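Local coordinates for DisA protein (Sorangium cellulosum, PDB 6CCA) that probably transfers methyl groups to carbon in a growing polyketide, installing a gem-dimethyl group on the disorazol assembly line, at residues A[71-76]-A[93-98]; A[77-82]-A[107-112]; A[102-107]-A[343-348]. One frame throughout, in Å; residues are numbered along the deposited sequence.

Interaction 1. Residues A[71-76]-A[93-98]; sequences CIFQDM and ERLGVA
L95 reaches across from the last turn of helix 88-95 and touches both F73 in the last turn of helix 55-75 and M76 just past its end. The backbones come nearest between M76 and L95, whose CA atoms are 6.9 Å apart. The L95 side chain can be followed outward. Its CB lies 4.0 Å from CE of M76, the methyl at the end of the thioether. CG then stands anti to the carbonyl carbon (chi1 -70°), and the two methyls part beyond it. CD1 goes to F73, where it lies 3.8 Å from CE1 and about as far from CD1 of the ring. It meets the edge of the ring, close to the ring plane, and does not lie over a face. CD2 goes to the backbone end of M76 and sits 3.7 Å from M76 CB. The same methyl is 3.5 Å from the carbonyl O of M76, a packing contact only. M76 bends at chi3 (87°), and this turns its CE back over the base of L95, also 3.9 Å from L95 O. M76 thus touches L95 twice, at CB with its methyl and at CD2 with its base. Both F73 and M76 run roughly perpendicular to L95.

The contact is apolar. F73 and L95 are buried. The ring of F73 also meets that of F79 and packs on Y105, L109 and L112 of helix 102-114. L95 O accepts a hydrogen bond from R170 NE, and M76 packs on P166. G96 follows L95 with positive phi. It is the C-prime residue of a Schellman motif, with V97 N bonded to R92 O and a weak bond from G96 N to E93 O. The last leucine of this Schellman-capped helix packs on the C-terminal end of helix 55-75, in the helical lobe that also holds helix 102-114.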
# COMPACT_ATOMS: atom_id res chain seq x y z
N CYS A 71 19.78 -3.49 -15.95
CA CYS A 71 19.66 -2.76 -17.21
C CYS A 71 19.63 -1.25 -17.00
O CYS A 71 20.33 -0.53 -17.74
CB CYS A 71 18.49 -3.26 -18.04
SG CYS A 71 18.61 -2.75 -19.78
N ILE A 72 18.92 -0.75 -15.99
CA ILE A 72 18.90 0.69 -15.73
C ILE A 72 20.32 1.24 -15.43
O ILE A 72 20.80 2.23 -16.02
CB ILE A 72 17.98 1.00 -14.54
CG1 ILE A 72 16.52 0.79 -14.98
CG2 ILE A 72 18.24 2.41 -13.99
CD1 ILE A 72 15.52 0.67 -13.87
N PHE A 73 21.02 0.59 -14.53
CA PHE A 73 22.45 0.97 -14.32
C PHE A 73 23.30 0.93 -15.61
O PHE A 73 24.10 1.87 -15.87
CB PHE A 73 23.06 0.12 -13.22
CG PHE A 73 22.67 0.54 -11.83
CD1 PHE A 73 23.34 1.58 -11.19
CD2 PHE A 73 21.68 -0.11 -11.16
CE1 PHE A 73 23.01 1.97 -9.90
CE2 PHE A 73 21.33 0.25 -9.87
CZ PHE A 73 21.99 1.28 -9.22
N GLN A 74 23.16 -0.14 -16.41
CA GLN A 74 23.93 -0.26 -17.64
C GLN A 74 23.62 0.85 -18.58
O GLN A 74 24.56 1.46 -19.18
CB GLN A 74 23.70 -1.58 -18.33
CG GLN A 74 24.17 -2.73 -17.48
CD GLN A 74 24.01 -4.06 -18.09
OE1 GLN A 74 23.17 -4.28 -19.00
NE2 GLN A 74 24.82 -5.01 -17.61
N ASP A 75 22.32 1.18 -18.71
CA ASP A 75 21.92 2.38 -19.46
C ASP A 75 22.57 3.65 -18.94
O ASP A 75 22.76 4.54 -19.69
CB ASP A 75 20.42 2.62 -19.40
CG ASP A 75 19.63 1.54 -20.14
OD1 ASP A 75 20.18 0.81 -20.99
OD2 ASP A 75 18.42 1.43 -19.91
N MET A 76 22.83 3.76 -17.64
CA MET A 76 23.55 4.89 -17.11
C MET A 76 25.10 4.75 -17.16
O MET A 76 25.79 5.62 -16.62
CB MET A 76 23.08 5.18 -15.71
CG MET A 76 21.64 5.66 -15.62
SD MET A 76 20.97 5.64 -13.98
CE MET A 76 21.48 7.22 -13.41
N GLU A 93 27.70 9.68 -6.96
CA GLU A 93 28.04 11.04 -7.41
C GLU A 93 28.23 11.07 -8.88
O GLU A 93 27.74 11.93 -9.57
CB GLU A 93 29.33 11.58 -6.72
CG GLU A 93 29.34 11.45 -5.18
CD GLU A 93 28.01 11.78 -4.50
OE1 GLU A 93 27.26 12.63 -5.03
OE2 GLU A 93 27.71 11.22 -3.41
N ARG A 94 28.96 10.10 -9.38
CA ARG A 94 29.17 10.04 -10.79
C ARG A 94 27.89 9.85 -11.62
O ARG A 94 27.79 10.38 -12.74
CB ARG A 94 30.11 8.90 -11.11
CG ARG A 94 30.22 8.65 -12.61
CD ARG A 94 31.12 7.48 -12.87
NE ARG A 94 30.51 6.50 -13.76
CZ ARG A 94 30.67 5.19 -13.66
NH1 ARG A 94 31.42 4.65 -12.69
NH2 ARG A 94 30.08 4.40 -14.52
N LEU A 95 26.93 9.08 -11.11
CA LEU A 95 25.66 8.85 -11.86
C LEU A 95 24.72 10.01 -11.74
O LEU A 95 23.84 10.17 -12.59
CB LEU A 95 24.93 7.59 -11.34
CG LEU A 95 25.58 6.25 -11.66
CD1 LEU A 95 24.82 5.12 -10.99
CD2 LEU A 95 25.62 6.06 -13.16
N GLY A 96 24.84 10.80 -10.68
CA GLY A 96 24.03 12.03 -10.52
C GLY A 96 22.79 11.82 -9.68
O GLY A 96 21.84 12.58 -9.75
N VAL A 97 22.81 10.81 -8.84
CA VAL A 97 21.63 10.47 -8.08
C VAL A 97 21.24 11.60 -7.16
O VAL A 97 22.06 12.18 -6.48
CB VAL A 97 21.89 9.21 -7.26
CG1 VAL A 97 20.73 8.92 -6.31
CG2 VAL A 97 22.18 8.06 -8.20
N ALA A 98 19.95 11.90 -7.13
CA ALA A 98 19.45 13.03 -6.41
C ALA A 98 19.56 12.74 -4.96
O ALA A 98 19.30 11.61 -4.52
CB ALA A 98 18.00 13.30 -6.76

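Interaction 2. Residues A[77-82]-A[107-112]; sequences GAFQRA and SLLAIL
F79 points its ring from the loop after helix 55-75 at L109 and L112, one turn apart on helix 102-114. All three side chains are buried.

The apolar contacts carry the whole interface. L109 offers its CD2 methyl at the edge of the ring, in the ring plane, 4.0 Å from F79 CZ. L112 offers CD1, which lies 3.8 Å from F79 CE2 and 3.9 Å from F79 CD2. This methyl comes in at a slant to the ring. L109 runs at about a right angle to F79. CE2 is in touch with both methyls, so the two sit side by side at this part of the ring. Within the loop, A78 CB lies 4.2 Å above one face of F79, toward its rim.

The loop backbone is unusual here. F79 has positive phi (56°), uncommon for a residue other than Gly, Asn or Asp. Its carbonyl O takes a hydrogen bond from Q74 NE2. F79 also packs on L70 and L91. G77, two residues earlier, has positive phi and closes helix 55-75 in a Schellman motif. F79 is a loop aromatic packed into the hydrophobic core between helices 55-75, 88-95 and 102-114.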
# COMPACT_ATOMS: atom_id res chain seq x y z
N GLY A 77 25.62 3.68 -17.76
CA GLY A 77 27.07 3.45 -17.87
C GLY A 77 27.70 2.83 -16.64
O GLY A 77 28.87 3.09 -16.34
N ALA A 78 26.92 2.04 -15.90
CA ALA A 78 27.44 1.30 -14.77
C ALA A 78 27.12 -0.17 -14.85
O ALA A 78 26.10 -0.64 -15.45
CB ALA A 78 26.95 1.90 -13.45
N PHE A 79 28.03 -0.94 -14.29
CA PHE A 79 27.91 -2.34 -14.23
C PHE A 79 27.70 -3.01 -15.57
O PHE A 79 26.98 -3.98 -15.66
CB PHE A 79 26.72 -2.72 -13.29
CG PHE A 79 26.75 -2.06 -11.97
CD1 PHE A 79 27.95 -1.84 -11.30
CD2 PHE A 79 25.56 -1.73 -11.32
CE1 PHE A 79 27.98 -1.25 -10.06
CE2 PHE A 79 25.59 -1.14 -10.09
CZ PHE A 79 26.80 -0.87 -9.44
N GLN A 80 28.40 -2.53 -16.61
CA GLN A 80 28.26 -3.09 -17.93
C GLN A 80 28.97 -4.40 -18.12
O GLN A 80 28.56 -5.19 -18.97
CB GLN A 80 28.67 -2.06 -19.01
CG GLN A 80 27.65 -0.94 -19.07
CD GLN A 80 28.19 0.37 -19.61
OE1 GLN A 80 27.68 0.91 -20.60
NE2 GLN A 80 29.18 0.93 -18.93
N ARG A 81 29.97 -4.68 -17.25
CA ARG A 81 30.83 -5.83 -17.44
C ARG A 81 31.14 -6.52 -16.09
O ARG A 81 31.25 -5.82 -15.09
CB ARG A 81 32.15 -5.32 -18.06
CG ARG A 81 32.07 -4.99 -19.57
CD ARG A 81 33.22 -4.12 -20.10
NE ARG A 81 33.04 -2.71 -19.73
CZ ARG A 81 32.33 -1.80 -20.41
NH1 ARG A 81 31.70 -2.10 -21.55
NH2 ARG A 81 32.24 -0.55 -19.94
N ALA A 82 31.21 -7.85 -16.11
CA ALA A 82 31.75 -8.67 -15.01
C ALA A 82 33.22 -8.34 -14.63
O ALA A 82 34.01 -8.08 -15.53
CB ALA A 82 31.60 -10.11 -15.36
N SER A 107 19.19 0.95 -1.43
CA SER A 107 18.30 -0.20 -1.63
C SER A 107 18.47 -0.88 -3.02
O SER A 107 18.46 -2.13 -3.10
CB SER A 107 16.82 0.24 -1.42
OG SER A 107 16.01 -0.93 -1.47
N LEU A 108 18.67 -0.10 -4.04
CA LEU A 108 18.82 -0.65 -5.43
C LEU A 108 20.11 -1.50 -5.49
O LEU A 108 20.12 -2.58 -6.07
CB LEU A 108 18.85 0.44 -6.48
CG LEU A 108 17.57 1.29 -6.59
CD1 LEU A 108 17.73 2.39 -7.63
CD2 LEU A 108 16.30 0.42 -6.82
N LEU A 109 21.20 -1.00 -4.85
CA LEU A 109 22.43 -1.82 -4.77
C LEU A 109 22.21 -3.14 -4.09
O LEU A 109 22.63 -4.21 -4.55
CB LEU A 109 23.56 -1.00 -4.16
CG LEU A 109 24.01 0.23 -4.96
CD1 LEU A 109 25.10 0.99 -4.20
CD2 LEU A 109 24.34 -0.09 -6.44
N ALA A 110 21.47 -3.15 -2.94
CA ALA A 110 21.17 -4.39 -2.26
C ALA A 110 20.28 -5.32 -3.04
O ALA A 110 20.39 -6.53 -2.94
CB ALA A 110 20.52 -4.12 -0.88
N ILE A 111 19.32 -4.78 -3.83
CA ILE A 111 18.58 -5.64 -4.78
C ILE A 111 19.53 -6.36 -5.75
O ILE A 111 19.41 -7.58 -5.94
CB ILE A 111 17.56 -4.84 -5.62
CG1 ILE A 111 16.45 -4.37 -4.68
CG2 ILE A 111 17.03 -5.75 -6.71
CD1 ILE A 111 15.35 -3.51 -5.28
N LEU A 112 20.46 -5.60 -6.32
CA LEU A 112 21.46 -6.26 -7.22
C LEU A 112 22.34 -7.31 -6.48
O LEU A 112 22.67 -8.41 -7.02
CB LEU A 112 22.30 -5.21 -7.91
CG LEU A 112 21.55 -4.30 -8.90
CD1 LEU A 112 22.50 -3.27 -9.48
CD2 LEU A 112 20.85 -5.16 -9.92

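Interaction 3. Residues A[102-107]-A[343-348]; sequences GRLYDS and FLTLSA
L104 and S107 of helix 102-114 both meet T345, near the end of helix 342-346.

The apolar part is carried by methyls. L104 CD1 lies 3.7 Å from T345 CG2 and equally far from the carbonyl O of T345, so it rests on both side chain and backbone. L104 gets there with CG anti to its backbone nitrogen (chi1 180°). L104 and T345 lie alongside each other, running antiparallel.

The polar part runs through water. A water bridges the helices, 2.8 Å from S107 OG and 2.7 Å from T345 OG1. T345 is thus split: its methyl packs on L104 while its hydroxyl bonds the water. The water gives each buried hydroxyl a polar partner. S107 OG also touches T345 CG2 (3.8 Å), a packing contact only.

Within residues 343-348, S347 OG donates to F343 O at 2.7 Å. The donor is tilted 26° from the carbonyl plane. S347 OG also lies over one face of the F343 ring, toward its rim.

Helix 342-346 follows strand 330-337 of the central sheet. Its T345 side faces helix 102-114, while F343, and S347 just past the helix end, pack on helix 152-163.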
# COMPACT_ATOMS: atom_id res chain seq x y z
N GLY A 102 19.25 9.00 -2.00
CA GLY A 102 20.29 8.28 -1.35
C GLY A 102 19.91 6.91 -0.84
O GLY A 102 20.63 5.93 -1.10
N ARG A 103 18.82 6.83 -0.06
CA ARG A 103 18.41 5.57 0.55
C ARG A 103 17.80 4.67 -0.60
O ARG A 103 18.08 3.49 -0.62
CB ARG A 103 17.37 5.77 1.68
CG ARG A 103 17.92 6.39 2.95
CD ARG A 103 16.82 6.73 3.95
NE ARG A 103 16.07 7.89 3.49
CZ ARG A 103 14.98 8.37 4.07
NH1 ARG A 103 14.46 7.78 5.14
NH2 ARG A 103 14.38 9.41 3.53
N LEU A 104 17.08 5.23 -1.55
CA LEU A 104 16.63 4.37 -2.68
C LEU A 104 17.87 3.70 -3.37
O LEU A 104 17.91 2.52 -3.66
CB LEU A 104 15.84 5.18 -3.70
CG LEU A 104 15.31 4.39 -4.94
CD1 LEU A 104 14.56 3.15 -4.56
CD2 LEU A 104 14.50 5.32 -5.83
N TYR A 105 18.89 4.52 -3.63
CA TYR A 105 20.12 4.05 -4.26
C TYR A 105 20.71 2.96 -3.48
O TYR A 105 21.01 1.91 -4.05
CB TYR A 105 21.09 5.24 -4.44
CG TYR A 105 22.51 4.86 -4.89
CD1 TYR A 105 22.78 4.56 -6.20
CD2 TYR A 105 23.57 4.85 -3.97
CE1 TYR A 105 24.08 4.21 -6.61
CE2 TYR A 105 24.87 4.53 -4.37
CZ TYR A 105 25.11 4.23 -5.71
OH TYR A 105 26.40 3.89 -6.15
N ASP A 106 20.88 3.11 -2.16
CA ASP A 106 21.39 1.99 -1.37
C ASP A 106 20.52 0.76 -1.49
O ASP A 106 21.03 -0.38 -1.55
CB ASP A 106 21.52 2.31 0.12
CG ASP A 106 22.50 3.51 0.41
OD1 ASP A 106 23.40 3.82 -0.40
OD2 ASP A 106 22.26 4.15 1.46
N SER A 107 19.19 0.95 -1.43
CA SER A 107 18.30 -0.20 -1.63
C SER A 107 18.47 -0.88 -3.02
O SER A 107 18.46 -2.13 -3.10
CB SER A 107 16.82 0.24 -1.42
OG SER A 107 16.01 -0.93 -1.47
N PHE A 343 9.16 -4.77 -7.22
CA PHE A 343 8.22 -3.99 -8.00
C PHE A 343 7.89 -2.71 -7.33
O PHE A 343 7.79 -1.65 -7.94
CB PHE A 343 6.90 -4.78 -8.24
CG PHE A 343 5.77 -3.86 -8.68
CD1 PHE A 343 5.76 -3.36 -9.99
CD2 PHE A 343 4.82 -3.42 -7.80
CE1 PHE A 343 4.77 -2.45 -10.44
CE2 PHE A 343 3.85 -2.49 -8.18
CZ PHE A 343 3.81 -2.02 -9.53
N LEU A 344 7.62 -2.77 -6.03
CA LEU A 344 7.33 -1.57 -5.27
C LEU A 344 8.53 -0.67 -5.08
O LEU A 344 8.45 0.59 -5.20
CB LEU A 344 6.75 -1.94 -3.88
CG LEU A 344 5.36 -2.58 -3.96
CD1 LEU A 344 4.96 -2.98 -2.53
CD2 LEU A 344 4.32 -1.62 -4.53
N THR A 345 9.67 -1.25 -4.70
CA THR A 345 10.86 -0.43 -4.53
C THR A 345 11.13 0.42 -5.78
O THR A 345 11.43 1.60 -5.68
CB THR A 345 12.11 -1.27 -4.17
OG1 THR A 345 11.88 -1.95 -2.91
CG2 THR A 345 13.35 -0.34 -4.09
N LEU A 346 11.02 -0.19 -6.94
CA LEU A 346 11.34 0.52 -8.21
C LEU A 346 10.33 1.61 -8.59
O LEU A 346 10.73 2.59 -9.18
CB LEU A 346 11.43 -0.46 -9.37
CG LEU A 346 12.59 -1.41 -9.34
CD1 LEU A 346 12.50 -2.40 -10.50
CD2 LEU A 346 13.84 -0.57 -9.39
N SER A 347 9.05 1.41 -8.19
CA SER A 347 7.94 2.27 -8.55
C SER A 347 7.52 3.19 -7.42
O SER A 347 7.87 4.39 -7.46
CB SER A 347 6.78 1.50 -9.10
OG SER A 347 6.23 0.50 -8.29
N ALA A 348 6.86 2.61 -6.41
CA ALA A 348 6.45 3.36 -5.19
C ALA A 348 7.65 3.97 -4.48
O ALA A 348 7.57 5.04 -3.91
CB ALA A 348 5.67 2.42 -4.26
O HOH W 1 13.30 -0.91 -0.91

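From the N terminus, helix 55-75 ends at residues 71-76 and the chain turns through 77-82. Interaction 1 closes the short loop back from helix 88-95. Interaction 2 closes a slightly longer one, from 77-82 to helix 102-114. These two cross, and they touch through F73 O and A78 N, a probable hydrogen bond. Interaction 3 opens on the same helix 102-114, shares S107 with interaction 2 and crosses it, but lies in series with interaction 1. It spans over 230 residues, including the sheet strands up to 330-337. Together the three tie the early helices to one another and to helix 342-346, which follows strand 330-337.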